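PDB 5L2P: arylesterase from Sulfolobus solfataricus, which hydrolyses aromatic esters, p-nitrophenyl esters of fatty acids and aryl dialkyl phosphates such as paraoxon, with a broad substrate range. Local coordinates for residues A96-L101 with V109-Y114; N131-A136 with I150-I155; A164-A169 with N239-I244; A178-V183 with A299-I304; S230-E235 with G257-Y262. One frame throughout, in Å; residues are numbered along the deposited sequence.

Contact 1 (A96-L101 with V109-Y114); sequences AISRIL and VISVDY
Val109 reaches the helix 95-105 with its two methyl groups in different ways. CG1 lies 4.2 Å from CB of Ser98, a contact of side chain with side chain. CG2 goes to the helix backbone instead, 4.2 Å from O of Ser98 and 4.4 Å from C of Leu101, so this branch lies against the backbone of one turn. The torsion explains the division: with CG1 opposite the backbone N (chi1 171°), CG2 is left beside that N and turned to the helix. A short, beta-branched residue suits this place, because it favours the extended backbone of the strand and still offers two methyls to the helix. Two residues further along the strand, the same serine meets Ser111: OG of Ser98 and OG of Ser111 stand 4.1 Å apart, too far for a hydrogen bond between them. Small serines let helix and strand come close here, the CA atoms of Ser98 and Val109 being 6.7 Å apart.

In the second shell, OG of Ser98 has partners of its own, ND1 of His80 on strand 77-81 and the carbonyl O of Glu94 one turn earlier, which satisfy this buried hydroxyl. Tyr67 of strand 61-68 packs against both serines, while Leu101 lies also against Thr294 of helix 287-305.

The segment axes run nearly antiparallel, at 164° and 9.0 Å. That is how a helix returns across a sheet in a beta-alpha-beta unit, here strand 77-81, helix 95-105 and strand 108-112 of the alpha/beta hydrolase fold.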
# COMPACT_ATOMS: atom_id res chain seq x y z
N ALA A 96 20.03 8.27 -26.49
CA ALA A 96 19.06 9.38 -26.39
C ALA A 96 18.96 9.94 -24.96
O ALA A 96 18.80 11.16 -24.79
CB ALA A 96 17.67 8.96 -26.88
N ILE A 97 19.08 9.05 -23.97
CA ILE A 97 19.12 9.48 -22.57
C ILE A 97 20.38 10.30 -22.27
O ILE A 97 20.29 11.35 -21.61
CB ILE A 97 19.02 8.33 -21.58
CG1 ILE A 97 17.73 7.52 -21.83
CG2 ILE A 97 19.00 8.87 -20.15
CD1 ILE A 97 16.43 8.32 -21.89
N SER A 98 21.52 9.82 -22.77
CA SER A 98 22.79 10.48 -22.52
C SER A 98 22.80 11.89 -23.07
O SER A 98 23.36 12.78 -22.46
CB SER A 98 23.94 9.70 -23.12
OG SER A 98 23.94 8.34 -22.71
N ARG A 99 22.20 12.06 -24.25
CA ARG A 99 22.13 13.37 -24.92
C ARG A 99 21.28 14.36 -24.13
O ARG A 99 21.69 15.49 -23.92
CB ARG A 99 21.54 13.25 -26.33
CG ARG A 99 22.45 12.57 -27.30
CD ARG A 99 21.68 11.91 -28.46
NE ARG A 99 22.59 11.55 -29.52
CZ ARG A 99 23.12 12.41 -30.37
NH1 ARG A 99 22.80 13.68 -30.33
NH2 ARG A 99 23.96 12.01 -31.31
N ILE A 100 20.07 13.94 -23.74
CA ILE A 100 19.20 14.79 -22.93
C ILE A 100 19.86 15.09 -21.58
O ILE A 100 19.76 16.22 -21.07
CB ILE A 100 17.84 14.14 -22.69
CG1 ILE A 100 17.08 13.97 -24.00
CG2 ILE A 100 16.99 14.99 -21.75
CD1 ILE A 100 15.95 12.96 -23.92
N LEU A 101 20.55 14.11 -21.00
CA LEU A 101 21.15 14.28 -19.69
C LEU A 101 22.28 15.29 -19.72
O LEU A 101 22.37 16.18 -18.84
CB LEU A 101 21.64 12.94 -19.14
CG LEU A 101 22.23 12.96 -17.70
CD1 LEU A 101 21.21 13.34 -16.63
CD2 LEU A 101 22.80 11.59 -17.44
N VAL A 109 29.19 14.00 -20.38
CA VAL A 109 28.63 12.71 -20.00
C VAL A 109 29.43 11.61 -20.70
O VAL A 109 29.74 11.73 -21.89
CB VAL A 109 27.16 12.62 -20.40
CG1 VAL A 109 26.62 11.21 -20.21
CG2 VAL A 109 26.33 13.64 -19.62
N ILE A 110 29.78 10.56 -19.97
CA ILE A 110 30.51 9.43 -20.53
C ILE A 110 29.71 8.14 -20.33
O ILE A 110 29.48 7.71 -19.18
CB ILE A 110 31.90 9.26 -19.89
CG1 ILE A 110 32.74 10.51 -20.17
CG2 ILE A 110 32.59 8.00 -20.40
CD1 ILE A 110 34.12 10.48 -19.52
N SER A 111 29.30 7.54 -21.44
CA SER A 111 28.52 6.32 -21.41
C SER A 111 29.48 5.13 -21.57
O SER A 111 30.41 5.19 -22.39
CB SER A 111 27.52 6.35 -22.55
OG SER A 111 26.63 5.26 -22.50
N VAL A 112 29.28 4.07 -20.78
CA VAL A 112 30.19 2.93 -20.79
C VAL A 112 29.55 1.65 -21.37
O VAL A 112 28.41 1.29 -21.00
CB VAL A 112 30.69 2.63 -19.37
CG1 VAL A 112 31.80 1.58 -19.39
CG2 VAL A 112 31.17 3.91 -18.68
N ASP A 113 30.25 0.98 -22.28
CA ASP A 113 29.87 -0.36 -22.76
C ASP A 113 30.51 -1.48 -21.95
O ASP A 113 31.40 -2.16 -22.45
CB ASP A 113 30.24 -0.54 -24.25
CG ASP A 113 29.07 -0.41 -25.16
OD1 ASP A 113 27.91 -0.47 -24.69
OD2 ASP A 113 29.36 -0.28 -26.35
N TYR A 114 30.06 -1.66 -20.72
CA TYR A 114 30.60 -2.70 -19.85
C TYR A 114 30.26 -4.07 -20.41
O TYR A 114 29.28 -4.24 -21.12
CB TYR A 114 30.06 -2.55 -18.39
CG TYR A 114 28.55 -2.54 -18.29
CD1 TYR A 114 27.84 -3.74 -18.20
CD2 TYR A 114 27.84 -1.35 -18.31
CE1 TYR A 114 26.46 -3.74 -18.14
CE2 TYR A 114 26.44 -1.34 -18.23
CZ TYR A 114 25.77 -2.54 -18.15
OH TYR A 114 24.41 -2.55 -18.06

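Contact 2 (N131-A136 with I150-I155); sequences NAIVWA and IATFGI
Ile133 meets Thr152 and Ile150 through methyl groups alone; the flat groups lie away from this meeting. Phe153 is buried on the opposite face of the sheet, its ring edge-to-face with His80 and touching Val78, Val180 and Val182, whereas Trp135, at the flank of the helix, packs on Met53 and Ile55 of strand 49-56. The arrangement belongs to the alpha/beta hydrolase core: helix 124-138 is the crossover between the parallel strands 108-112 and 150-155, and it passes over strand 77-81, whose Met79 Ile133 also touches.

Alternation along the strand gives Ile150 and Thr152 to the helix face and Ala151 and Phe153 to the other. Beyond them, Gly154 leads to the nucleophile elbow carrying the probable catalytic Ser156. Isoleucine suits position 133 because its branches serve two partners: CG2 lies 4.5 Å from CG2 of Ile150, and the longer arm goes to Thr152. Threonine, beta-branched as strands favour, presents its methyl rather than its hydroxyl. With OG1 between the backbone N and the carbonyl carbon (chi1 55°), CG2 is left to meet the helix. The two side chains cross at about a right angle, CD1 of Ile133 lying 3.7 Å from CG2 of Thr152.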
# COMPACT_ATOMS: atom_id res chain seq x y z
N ASN A 131 36.33 0.75 -13.11
CA ASN A 131 37.56 1.13 -13.86
C ASN A 131 37.36 2.29 -14.81
O ASN A 131 38.26 3.10 -15.00
CB ASN A 131 38.18 -0.07 -14.62
CG ASN A 131 38.76 -1.12 -13.67
OD1 ASN A 131 39.14 -0.82 -12.53
ND2 ASN A 131 38.79 -2.36 -14.13
N ALA A 132 36.18 2.38 -15.42
CA ALA A 132 35.84 3.55 -16.26
C ALA A 132 35.77 4.86 -15.42
O ALA A 132 36.17 5.91 -15.90
CB ALA A 132 34.56 3.30 -17.01
N ILE A 133 35.29 4.79 -14.18
CA ILE A 133 35.28 5.97 -13.28
C ILE A 133 36.70 6.38 -12.90
O ILE A 133 37.03 7.56 -12.92
CB ILE A 133 34.48 5.71 -11.98
CG1 ILE A 133 33.02 5.44 -12.27
CG2 ILE A 133 34.60 6.86 -10.97
CD1 ILE A 133 32.29 4.92 -11.05
N VAL A 134 37.51 5.38 -12.55
CA VAL A 134 38.92 5.63 -12.23
C VAL A 134 39.65 6.23 -13.44
O VAL A 134 40.42 7.16 -13.28
CB VAL A 134 39.62 4.32 -11.80
CG1 VAL A 134 41.12 4.48 -11.68
CG2 VAL A 134 39.01 3.82 -10.51
N TRP A 135 39.39 5.71 -14.64
CA TRP A 135 39.97 6.29 -15.89
C TRP A 135 39.58 7.74 -16.07
O TRP A 135 40.42 8.55 -16.37
CB TRP A 135 39.54 5.46 -17.11
CG TRP A 135 40.02 6.00 -18.39
CD1 TRP A 135 41.17 5.69 -18.99
CD2 TRP A 135 39.37 6.98 -19.22
NE1 TRP A 135 41.31 6.42 -20.15
CE2 TRP A 135 40.21 7.21 -20.32
CE3 TRP A 135 38.18 7.69 -19.13
CZ2 TRP A 135 39.90 8.11 -21.33
CZ3 TRP A 135 37.88 8.62 -20.13
CH2 TRP A 135 38.74 8.81 -21.23
N ALA A 136 38.31 8.06 -15.89
CA ALA A 136 37.83 9.45 -16.03
C ALA A 136 38.49 10.39 -15.03
O ALA A 136 38.84 11.54 -15.37
CB ALA A 136 36.32 9.50 -15.83
N ILE A 150 32.42 14.35 -9.95
CA ILE A 150 32.08 13.16 -10.71
C ILE A 150 30.83 12.49 -10.13
O ILE A 150 30.83 12.07 -8.97
CB ILE A 150 33.26 12.17 -10.73
CG1 ILE A 150 34.51 12.87 -11.27
CG2 ILE A 150 32.89 10.94 -11.56
CD1 ILE A 150 35.77 12.00 -11.32
N ALA A 151 29.78 12.36 -10.95
CA ALA A 151 28.56 11.68 -10.53
C ALA A 151 28.32 10.42 -11.37
O ALA A 151 28.83 10.32 -12.50
CB ALA A 151 27.37 12.60 -10.68
N THR A 152 27.54 9.47 -10.84
CA THR A 152 27.13 8.31 -11.56
C THR A 152 25.62 8.26 -11.80
O THR A 152 24.83 8.74 -10.99
CB THR A 152 27.59 7.04 -10.85
OG1 THR A 152 27.11 7.03 -9.50
CG2 THR A 152 29.13 6.90 -10.90
N PHE A 153 25.22 7.67 -12.93
CA PHE A 153 23.82 7.60 -13.34
C PHE A 153 23.58 6.27 -14.05
O PHE A 153 24.45 5.76 -14.75
CB PHE A 153 23.53 8.78 -14.24
CG PHE A 153 22.18 8.74 -14.88
CD1 PHE A 153 22.01 8.09 -16.10
CD2 PHE A 153 21.10 9.41 -14.30
CE1 PHE A 153 20.77 8.05 -16.73
CE2 PHE A 153 19.84 9.36 -14.91
CZ PHE A 153 19.69 8.69 -16.15
N GLY A 154 22.41 5.68 -13.86
CA GLY A 154 22.14 4.38 -14.39
C GLY A 154 20.71 3.96 -14.23
O GLY A 154 20.07 4.32 -13.26
N ILE A 155 20.20 3.20 -15.21
CA ILE A 155 18.81 2.74 -15.25
C ILE A 155 18.73 1.22 -15.13
O ILE A 155 19.41 0.52 -15.82
CB ILE A 155 18.11 3.22 -16.54
CG1 ILE A 155 18.11 4.76 -16.58
CG2 ILE A 155 16.69 2.66 -16.67
CD1 ILE A 155 17.79 5.37 -17.93

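Contact 3 (A164-A169 with N239-I244); sequences ATSLLA and NLPQAI
Leu240 lays its CD2 methyl over the backbone of helix 157-171, 3.3 Å from O and 3.7 Å from C of Ser166. The same methyl also lies 4.0 Å from CB of Ser166 and 4.2 Å from CD2 of Leu167, so one branch meets carbonyl, serine and leucine together. CG of Leu240 stands opposite its own carbonyl carbon (chi1 -72°), and this carries the end of the chain nearer to the helix than its root. Pro241 completes the close part: its ring carbon CG is 3.7 Å from OG of Ser166, while CD lies 4.0 Å from CB of the same serine.

Serine fits a helix face pressed by a proline ring, being small and able to return its hydroxyl to the helix; OG bonds to O of Val162 and weakly to OE1 of Gln179. In the alpha/beta hydrolase fold this helix follows the nucleophile elbow, and the chain meeting it is about to enter strand 242-248 of the central sheet.

The packing thins at Ala169, which is buried but keeps its CB 6.1 Å from CD of Pro241. Toward solvent, Asn239 is exposed and has positive phi (56°), a backbone shape that asparagine tolerates better than most residues. Gln242 is partly exposed, and its side chain turns outward to pack on Gln292 of the second subunit.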
# COMPACT_ATOMS: atom_id res chain seq x y z
N ALA A 164 26.39 -0.46 -6.73
CA ALA A 164 27.57 -1.34 -6.51
C ALA A 164 28.88 -0.55 -6.58
O ALA A 164 29.77 -0.76 -5.79
CB ALA A 164 27.57 -2.48 -7.53
N THR A 165 28.98 0.33 -7.57
CA THR A 165 30.10 1.22 -7.76
C THR A 165 30.36 2.12 -6.59
O THR A 165 31.50 2.47 -6.32
CB THR A 165 29.74 2.16 -8.93
OG1 THR A 165 29.81 1.41 -10.16
CG2 THR A 165 30.61 3.38 -9.02
N SER A 166 29.30 2.60 -5.97
CA SER A 166 29.41 3.50 -4.82
C SER A 166 30.06 2.80 -3.63
O SER A 166 30.80 3.41 -2.88
CB SER A 166 28.03 3.99 -4.40
OG SER A 166 27.49 4.87 -5.36
N LEU A 167 29.79 1.51 -3.48
CA LEU A 167 30.42 0.71 -2.44
C LEU A 167 31.90 0.49 -2.68
O LEU A 167 32.70 0.54 -1.73
CB LEU A 167 29.74 -0.65 -2.32
CG LEU A 167 28.26 -0.66 -1.91
CD1 LEU A 167 27.69 -2.08 -1.95
CD2 LEU A 167 28.17 -0.07 -0.52
N LEU A 168 32.27 0.22 -3.95
CA LEU A 168 33.67 0.12 -4.34
C LEU A 168 34.36 1.47 -4.19
O LEU A 168 35.54 1.53 -3.82
CB LEU A 168 33.80 -0.33 -5.78
CG LEU A 168 33.54 -1.79 -6.07
CD1 LEU A 168 33.72 -2.08 -7.54
CD2 LEU A 168 34.49 -2.67 -5.29
N ALA A 169 33.64 2.54 -4.50
CA ALA A 169 34.22 3.88 -4.43
C ALA A 169 34.59 4.20 -2.99
O ALA A 169 35.63 4.77 -2.72
CB ALA A 169 33.24 4.92 -4.95
N ASN A 239 28.36 7.07 4.45
CA ASN A 239 29.50 7.63 3.72
C ASN A 239 29.48 7.29 2.24
O ASN A 239 30.50 7.06 1.62
CB ASN A 239 30.82 7.16 4.35
CG ASN A 239 31.04 7.73 5.74
OD1 ASN A 239 30.67 8.87 6.03
ND2 ASN A 239 31.71 6.95 6.59
N LEU A 240 28.28 7.24 1.69
CA LEU A 240 28.08 7.04 0.31
C LEU A 240 27.66 8.38 -0.26
O LEU A 240 27.24 9.27 0.49
CB LEU A 240 27.01 5.98 0.06
CG LEU A 240 27.42 4.54 0.37
CD1 LEU A 240 26.24 3.63 0.10
CD2 LEU A 240 28.60 4.10 -0.48
N PRO A 241 27.74 8.52 -1.60
CA PRO A 241 27.44 9.82 -2.18
C PRO A 241 25.97 10.20 -2.03
O PRO A 241 25.09 9.35 -2.00
CB PRO A 241 27.87 9.67 -3.66
CG PRO A 241 28.13 8.25 -3.89
CD PRO A 241 28.30 7.57 -2.58
N GLN A 242 25.73 11.49 -1.96
CA GLN A 242 24.40 12.04 -2.06
C GLN A 242 23.61 11.37 -3.21
O GLN A 242 24.11 11.30 -4.38
CB GLN A 242 24.56 13.55 -2.29
CG GLN A 242 23.29 14.35 -2.47
CD GLN A 242 23.58 15.83 -2.68
OE1 GLN A 242 24.73 16.23 -2.89
NE2 GLN A 242 22.52 16.65 -2.61
N ALA A 243 22.39 10.92 -2.92
CA ALA A 243 21.63 10.09 -3.86
C ALA A 243 20.34 10.70 -4.39
O ALA A 243 19.61 11.35 -3.66
CB ALA A 243 21.32 8.76 -3.22
N ILE A 244 20.05 10.45 -5.65
CA ILE A 244 18.73 10.69 -6.21
C ILE A 244 18.21 9.34 -6.71
O ILE A 244 18.61 8.88 -7.76
CB ILE A 244 18.80 11.70 -7.37
CG1 ILE A 244 19.34 13.03 -6.85
CG2 ILE A 244 17.43 11.90 -8.00
CD1 ILE A 244 19.74 14.02 -7.92

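Contact 4 (A178-V183 with A299-I304); sequences AQVPVV and ALLKDI
The last helix of the alpha/beta hydrolase fold, 287-305, lies against strand 178-182, and Leu301 takes part in two of the three side-chain pairs between them. Its CD2 methyl faces two strand residues at once, 4.0 Å from CG2 of Val180 and 4.1 Å from CB of Ala178. Leu301 leaves the helix at an angle to the strand rather than straight at it; with CG opposite its carbonyl carbon (chi1 -70°) and an extended second torsion (173°), the end of the chain nevertheless comes to the sheet. Val180 and Leu301 cross obliquely, meeting through one methyl of each. One turn on, CD1 of Ile304 touches the same methyl of the alanine, 4.3 Å from CB of Ala178. Alanine suits this position because its single methyl gives the two long helix residues a common place to rest.

Helix and strand run almost exactly antiparallel, at 172° and 10.6 Å between the segment axes, so residues two apart on the strand line up along a helix face. This is the alpha/beta layering of the fold, in which helices cover both faces of the sheet: Ala178 and Val180 serve this one, whereas Gln179 turns to helix 157-171, touching Val162, with NE2 bonded to O of Pro241.

Turned from the strand, the helix has mixed partners: NZ of Lys302 forms a salt bridge with Glu106, Asp303 forms one with Arg291 of the second subunit, and Ala299 packs on Ala299 of that subunit.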
# COMPACT_ATOMS: atom_id res chain seq x y z
N ALA A 178 27.88 12.51 -6.41
CA ALA A 178 26.49 12.08 -6.43
C ALA A 178 26.28 10.73 -7.11
O ALA A 178 27.13 10.24 -7.84
CB ALA A 178 25.64 13.12 -7.14
N GLN A 179 25.14 10.10 -6.82
CA GLN A 179 24.73 8.86 -7.47
C GLN A 179 23.25 8.93 -7.82
O GLN A 179 22.42 9.38 -7.00
CB GLN A 179 24.99 7.66 -6.55
CG GLN A 179 24.30 7.75 -5.20
CD GLN A 179 24.41 6.45 -4.43
OE1 GLN A 179 24.30 5.35 -5.03
NE2 GLN A 179 24.66 6.54 -3.10
N VAL A 180 22.91 8.47 -9.02
CA VAL A 180 21.55 8.53 -9.49
C VAL A 180 21.09 7.19 -10.04
O VAL A 180 21.06 7.00 -11.25
CB VAL A 180 21.38 9.63 -10.55
CG1 VAL A 180 19.91 9.85 -10.89
CG2 VAL A 180 21.95 10.94 -10.01
N PRO A 181 20.72 6.25 -9.14
CA PRO A 181 20.11 5.01 -9.59
C PRO A 181 18.64 5.21 -9.91
O PRO A 181 17.84 5.58 -9.04
CB PRO A 181 20.29 4.07 -8.39
CG PRO A 181 20.43 4.96 -7.22
CD PRO A 181 20.88 6.31 -7.68
N VAL A 182 18.29 4.97 -11.17
CA VAL A 182 16.93 5.06 -11.62
C VAL A 182 16.39 3.64 -11.77
O VAL A 182 17.02 2.76 -12.38
CB VAL A 182 16.87 5.78 -12.96
CG1 VAL A 182 15.45 5.82 -13.52
CG2 VAL A 182 17.44 7.18 -12.81
N VAL A 183 15.21 3.42 -11.23
CA VAL A 183 14.60 2.10 -11.17
C VAL A 183 15.61 0.94 -10.96
O VAL A 183 15.50 -0.09 -11.61
CB VAL A 183 13.66 1.86 -12.37
CG1 VAL A 183 12.51 2.89 -12.33
CG2 VAL A 183 14.44 1.92 -13.71
N ALA A 299 18.68 18.96 -13.88
CA ALA A 299 18.56 20.19 -13.13
C ALA A 299 19.15 20.07 -11.70
O ALA A 299 19.79 21.00 -11.21
CB ALA A 299 17.10 20.62 -13.04
N LEU A 300 18.93 18.93 -11.05
CA LEU A 300 19.47 18.68 -9.73
C LEU A 300 20.95 18.46 -9.73
O LEU A 300 21.65 18.97 -8.87
CB LEU A 300 18.78 17.46 -9.09
CG LEU A 300 17.29 17.68 -8.77
CD1 LEU A 300 16.69 16.36 -8.28
CD2 LEU A 300 17.12 18.78 -7.74
N LEU A 301 21.45 17.69 -10.70
CA LEU A 301 22.92 17.52 -10.87
C LEU A 301 23.63 18.83 -11.18
O LEU A 301 24.69 19.13 -10.62
CB LEU A 301 23.23 16.52 -11.95
CG LEU A 301 22.88 15.07 -11.60
CD1 LEU A 301 23.09 14.21 -12.83
CD2 LEU A 301 23.74 14.53 -10.44
N LYS A 302 23.04 19.59 -12.09
CA LYS A 302 23.57 20.92 -12.44
C LYS A 302 23.68 21.78 -11.18
O LYS A 302 24.64 22.48 -10.97
CB LYS A 302 22.63 21.57 -13.44
CG LYS A 302 23.00 22.98 -13.83
CD LYS A 302 21.91 23.53 -14.73
CE LYS A 302 22.06 25.01 -14.97
NZ LYS A 302 20.98 25.48 -15.87
N ASP A 303 22.68 21.69 -10.32
CA ASP A 303 22.67 22.41 -9.06
C ASP A 303 23.72 21.92 -8.08
O ASP A 303 24.29 22.71 -7.35
CB ASP A 303 21.29 22.28 -8.42
CG ASP A 303 21.02 23.34 -7.50
OD1 ASP A 303 21.57 23.24 -6.40
OD2 ASP A 303 20.27 24.26 -7.88
N ILE A 304 23.97 20.63 -8.05
CA ILE A 304 25.09 20.11 -7.25
C ILE A 304 26.45 20.52 -7.83
O ILE A 304 27.38 20.74 -7.10
CB ILE A 304 25.01 18.57 -7.17
CG1 ILE A 304 23.82 18.15 -6.31
CG2 ILE A 304 26.29 17.97 -6.60
CD1 ILE A 304 23.39 16.72 -6.52

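Contact 5 (S230-E235 with G257-Y262); sequences SPLIAE and GEAYAY
Leu232 sits in a 3-10 turn, closed by hydrogen bonds from N of Ile233 to O of Ser230 and from N of Ala234 to O of Pro231; its CA lies 6.0 Å from CA of Tyr260 on helix 254-266. Both branches of the leucine are used. CD1 lies against the helix backbone, 3.6 Å from CA and 3.7 Å from N of Tyr260, and reaches the edge of the tyrosine ring near its plane, 4.2 Å from CD1 of Tyr260. CD2 instead lies 4.2 Å from CB of Ala259. CG stands opposite the backbone N (chi1 -162°), so that the fork straddles two successive helix residues; a small alanine at 259 leaves room for one arm.

Pro231, suited by its fixed phi to the start of such a turn, brings CB to 4.1 Å from CE1 of Tyr260, oblique to the ring. It is also packed on Ala163 and Leu167 of helix 157-171. The long, flat ring of Tyr260 suits its place by spanning from Pro231 and Leu232 to Ala163. Leu190 and Asn196 of the third subunit pack on Leu232 and Ala259.

The turn lies in the long connection between strands 178-182 and 242-248, where relatives in the GDXG family carry part of the cap. The contact ties that connection to helix 254-266, which joins the last two strands of the alpha/beta hydrolase sheet.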
# COMPACT_ATOMS: atom_id res chain seq x y z
N SER A 230 23.91 -7.37 -4.54
CA SER A 230 22.75 -6.89 -3.78
C SER A 230 23.16 -5.89 -2.76
O SER A 230 23.32 -6.23 -1.58
CB SER A 230 22.03 -8.05 -3.08
OG SER A 230 21.31 -8.84 -4.01
N PRO A 231 23.34 -4.64 -3.18
CA PRO A 231 23.79 -3.61 -2.24
C PRO A 231 22.87 -3.36 -1.03
O PRO A 231 23.31 -2.82 -0.02
CB PRO A 231 23.89 -2.35 -3.12
CG PRO A 231 23.19 -2.69 -4.39
CD PRO A 231 23.29 -4.15 -4.55
N LEU A 232 21.60 -3.75 -1.14
CA LEU A 232 20.68 -3.57 -0.03
C LEU A 232 21.10 -4.43 1.20
O LEU A 232 20.80 -4.07 2.32
CB LEU A 232 19.25 -3.91 -0.49
CG LEU A 232 18.15 -3.38 0.40
CD1 LEU A 232 18.12 -1.87 0.50
CD2 LEU A 232 16.81 -3.90 -0.11
N ILE A 233 21.81 -5.54 0.95
CA ILE A 233 22.21 -6.44 2.01
C ILE A 233 23.49 -5.99 2.66
O ILE A 233 23.98 -6.64 3.58
CB ILE A 233 22.35 -7.91 1.50
CG1 ILE A 233 22.12 -8.87 2.67
CG2 ILE A 233 23.70 -8.18 0.83
CD1 ILE A 233 22.20 -10.35 2.32
N ALA A 234 24.04 -4.89 2.20
CA ALA A 234 25.27 -4.36 2.81
C ALA A 234 25.05 -4.04 4.28
O ALA A 234 24.04 -3.47 4.66
CB ALA A 234 25.73 -3.12 2.07
N GLU A 235 26.02 -4.39 5.12
CA GLU A 235 25.98 -4.00 6.55
C GLU A 235 25.98 -2.51 6.73
O GLU A 235 25.21 -2.00 7.50
CB GLU A 235 27.14 -4.63 7.32
CG GLU A 235 27.02 -6.14 7.42
CD GLU A 235 28.00 -6.76 8.42
OE1 GLU A 235 28.39 -6.09 9.41
OE2 GLU A 235 28.39 -7.94 8.23
N GLY A 257 13.90 -0.43 -4.52
CA GLY A 257 14.49 0.88 -4.75
C GLY A 257 14.14 1.88 -3.64
O GLY A 257 14.98 2.59 -3.16
N GLU A 258 12.88 1.97 -3.27
CA GLU A 258 12.45 2.85 -2.18
C GLU A 258 13.05 2.45 -0.83
O GLU A 258 13.44 3.29 -0.07
CB GLU A 258 10.93 2.95 -2.12
CG GLU A 258 10.37 3.69 -3.36
CD GLU A 258 8.85 3.75 -3.41
OE1 GLU A 258 8.15 2.98 -2.69
OE2 GLU A 258 8.33 4.58 -4.17
N ALA A 259 13.22 1.15 -0.61
CA ALA A 259 13.98 0.63 0.52
C ALA A 259 15.43 1.05 0.59
O ALA A 259 15.94 1.37 1.65
CB ALA A 259 13.91 -0.88 0.51
N TYR A 260 16.11 1.02 -0.56
CA TYR A 260 17.51 1.44 -0.67
C TYR A 260 17.65 2.92 -0.32
O TYR A 260 18.55 3.31 0.40
CB TYR A 260 18.01 1.21 -2.11
CG TYR A 260 19.50 1.51 -2.30
CD1 TYR A 260 20.47 0.69 -1.77
CD2 TYR A 260 19.92 2.63 -3.01
CE1 TYR A 260 21.83 0.97 -1.94
CE2 TYR A 260 21.27 2.92 -3.16
CZ TYR A 260 22.21 2.09 -2.61
OH TYR A 260 23.58 2.35 -2.73
N ALA A 261 16.73 3.72 -0.83
CA ALA A 261 16.72 5.14 -0.57
C ALA A 261 16.47 5.42 0.91
O ALA A 261 17.11 6.28 1.49
CB ALA A 261 15.68 5.82 -1.41
N TYR A 262 15.56 4.69 1.55
CA TYR A 262 15.38 4.87 2.99
C TYR A 262 16.61 4.45 3.79
O TYR A 262 17.00 5.14 4.72
CB TYR A 262 14.12 4.20 3.55
CG TYR A 262 14.05 4.40 5.06
CD1 TYR A 262 14.03 5.68 5.63
CD2 TYR A 262 14.04 3.31 5.92
CE1 TYR A 262 14.00 5.85 7.01
CE2 TYR A 262 14.00 3.46 7.30
CZ TYR A 262 14.00 4.74 7.85
OH TYR A 262 13.97 4.92 9.21

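How the contacts relate
Contacts 1 to 4 set helices against one mixed sheet or the approach to its strands; contact 5 joins a loop to helix 254-266. Contacts 1 and 2, centres about 11 Å apart, come first in the chain and touch through Leu101 and Phe153. Strands 150-155, 178-182 and 242-248 are successive neighbours, so backbone hydrogen bonds join contact 4 to contacts 2 and 3. Contacts 3 and 4 alternate along the chain, as do 3 and 5, and contact 5 is nested in the chain loop that contact 4 closes. Contacts 1 and 5, with centres about 25 Å apart, lie across the chain's centre. Local crossovers (1 and 2) and long-range contacts (3 and 4) together layer helices on one sheet.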